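PDB 4OXI: enterobactin synthetase component F-related protein from Vibrio cholerae serotype O1, which binds glycyl-adenosine-5'-phosphate and probably acts as an adenylation-domain ligase that activates glycine with ATP for a lipopolysaccharide modification that gives antimicrobial peptide resistance. Local coordinates for residues R488-A493 / S529-Q534. Sequence-based numbering, arbitrary orientation.
Sequences RRVTQA and SQCKQQ
R489 reaches across to Q534, whose OE1 comes in at the edge of the R489 guanidinium, near its plane; the two flat groups are nearly coplanar, 19° apart. The N-H of R489 NH1 points almost straight at Q534 OE1 (174°), but R489 NH1 to Q534 OE1 is modelled at only 2.3 Å, too short to be taken literally, so the details of this hydrogen bond are doubtful. A bend at chi3 swings the guanidinium toward Q534. V490 supplies the apolar part. With CG1 anti to the backbone N (chi1 170°), both V490 methyls straddle CB of Q530, CG1 at 3.8 Å and CG2 at 3.9 Å, while the extended Q530 side chain runs past in the opposite direction and brings OE1 to 3.2 Å from V490 CG1. V490 CG2 also lies 4.3 Å from C531 SG. T491 OG1 accepts from A493 N in an ST turn; Q492, beyond the helix, takes positive phi and its NE2 donates back to R489 O. This surface contact, consistent with the small C-terminal subdomain of adenylate-forming enzymes, joins the last turn of helix 480-491, whose V486 packs on C531 and Q534, to the C-terminal part of helix 524-531, whose W527 packs on V490 and T491; strand 496-500 follows shortly after A493.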
loop_
_atom_site.group_PDB
_atom_site.type_symbol
_atom_site.label_atom_id
_atom_site.label_comp_id
_atom_site.label_asym_id
_atom_site.label_seq_id
_atom_site.Cartn_x
_atom_site.Cartn_y
_atom_site.Cartn_z
ATOM N N ARG A 488 14.276 7.569 -21.953
ATOM C CA ARG A 488 15.452 8.294 -22.449
ATOM C C ARG A 488 16.667 7.389 -22.631
ATOM O O ARG A 488 17.337 7.453 -23.665
ATOM C CB ARG A 488 15.834 9.455 -21.522
ATOM C CG ARG A 488 15.148 10.760 -21.854
ATOM C CD ARG A 488 15.631 11.919 -20.973
ATOM N NE ARG A 488 14.705 13.037 -21.113
ATOM C CZ ARG A 488 14.755 13.927 -22.101
ATOM N NH1 ARG A 488 15.717 13.855 -23.020
ATOM N NH2 ARG A 488 13.847 14.900 -22.170
ATOM N N ARG A 489 16.957 6.574 -21.618
ATOM C CA ARG A 489 18.065 5.618 -21.669
ATOM C C ARG A 489 17.918 4.654 -22.840
ATOM O O ARG A 489 18.854 4.441 -23.607
ATOM C CB ARG A 489 18.116 4.780 -20.388
ATOM C CG ARG A 489 18.973 5.341 -19.271
ATOM C CD ARG A 489 19.538 4.203 -18.407
ATOM N NE ARG A 489 18.514 3.237 -18.006
ATOM C CZ ARG A 489 17.782 3.332 -16.895
ATOM N NH1 ARG A 489 16.878 2.403 -16.612
ATOM N NH2 ARG A 489 17.954 4.347 -16.059
ATOM N N VAL A 490 16.730 4.066 -22.950
ATOM C CA VAL A 490 16.464 3.008 -23.909
ATOM C C VAL A 490 16.401 3.539 -25.350
ATOM O O VAL A 490 16.871 2.889 -26.278
ATOM C CB VAL A 490 15.164 2.262 -23.534
ATOM C CG1 VAL A 490 14.746 1.323 -24.631
ATOM C CG2 VAL A 490 15.339 1.505 -22.215
ATOM N N THR A 491 15.839 4.727 -25.540
ATOM C CA THR A 491 15.734 5.277 -26.883
ATOM C C THR A 491 16.903 6.158 -27.298
ATOM O O THR A 491 17.117 6.365 -28.491
ATOM C CB THR A 491 14.438 6.075 -27.069
ATOM O OG1 THR A 491 14.494 7.273 -26.284
ATOM C CG2 THR A 491 13.238 5.225 -26.656
ATOM N N GLN A 492 17.644 6.686 -26.325
ATOM C CA GLN A 492 18.722 7.643 -26.593
ATOM C C GLN A 492 18.198 8.908 -27.269
ATOM O O GLN A 492 18.970 9.683 -27.838
ATOM C CB GLN A 492 19.854 7.014 -27.432
ATOM C CG GLN A 492 20.693 5.965 -26.691
ATOM C CD GLN A 492 21.327 6.519 -25.429
ATOM O OE1 GLN A 492 22.100 7.481 -25.478
ATOM N NE2 GLN A 492 20.993 5.922 -24.286
ATOM N N ALA A 493 16.883 9.117 -27.194
ATOM C CA ALA A 493 16.251 10.314 -27.744
ATOM C C ALA A 493 16.687 11.596 -27.030
ATOM O O ALA A 493 16.997 11.586 -25.841
ATOM C CB ALA A 493 14.728 10.179 -27.697
ATOM N N SER A 529 10.845 -3.988 -25.483
ATOM C CA SER A 529 11.524 -5.131 -24.886
ATOM C C SER A 529 12.416 -4.722 -23.712
ATOM O O SER A 529 12.415 -5.370 -22.669
ATOM C CB SER A 529 12.338 -5.877 -25.946
ATOM O OG SER A 529 13.388 -6.608 -25.347
ATOM N N GLN A 530 13.171 -3.644 -23.886
ATOM C CA GLN A 530 14.036 -3.148 -22.820
ATOM C C GLN A 530 13.287 -2.468 -21.659
ATOM O O GLN A 530 13.663 -2.636 -20.507
ATOM C CB GLN A 530 15.118 -2.233 -23.394
ATOM C CG GLN A 530 16.079 -2.982 -24.308
ATOM C CD GLN A 530 17.054 -2.067 -25.023
ATOM O OE1 GLN A 530 17.070 -0.852 -24.804
ATOM N NE2 GLN A 530 17.877 -2.649 -25.886
ATOM N N CYS A 531 12.243 -1.699 -21.957
ATOM C CA CYS A 531 11.464 -1.054 -20.902
ATOM C C CYS A 531 10.855 -2.053 -19.914
ATOM O O CYS A 531 10.770 -1.770 -18.716
ATOM C CB CYS A 531 10.366 -0.174 -21.493
ATOM S SG CYS A 531 10.998 1.364 -22.174
ATOM N N LYS A 532 10.449 -3.219 -20.421
ATOM C CA LYS A 532 9.800 -4.243 -19.597
ATOM C C LYS A 532 10.752 -4.831 -18.556
ATOM O O LYS A 532 10.310 -5.418 -17.573
ATOM C CB LYS A 532 9.213 -5.354 -20.476
ATOM C CG LYS A 532 7.983 -4.918 -21.261
ATOM C CD LYS A 532 7.564 -5.960 -22.306
ATOM C CE LYS A 532 6.292 -5.521 -23.039
ATOM N NZ LYS A 532 5.888 -6.450 -24.138
ATOM N N GLN A 533 12.055 -4.670 -18.776
ATOM C CA GLN A 533 13.051 -5.117 -17.809
ATOM C C GLN A 533 13.363 -4.053 -16.754
ATOM O O GLN A 533 14.094 -4.321 -15.808
ATOM C CB GLN A 533 14.350 -5.532 -18.522
ATOM C CG GLN A 533 14.149 -6.513 -19.677
ATOM C CD GLN A 533 13.219 -7.664 -19.317
ATOM O OE1 GLN A 533 13.297 -8.223 -18.213
ATOM N NE2 GLN A 533 12.328 -8.025 -20.248
ATOM N N GLN A 534 12.820 -2.850 -16.906
ATOM C CA GLN A 534 13.211 -1.751 -16.020
ATOM C C GLN A 534 12.037 -1.037 -15.368
ATOM O O GLN A 534 12.227 -0.193 -14.496
ATOM C CB GLN A 534 14.104 -0.754 -16.776
ATOM C CG GLN A 534 15.433 -1.375 -17.202
ATOM C CD GLN A 534 16.160 -0.564 -18.260
ATOM O OE1 GLN A 534 16.436 0.618 -18.063
ATOM N NE2 GLN A 534 16.477 -1.201 -19.396
#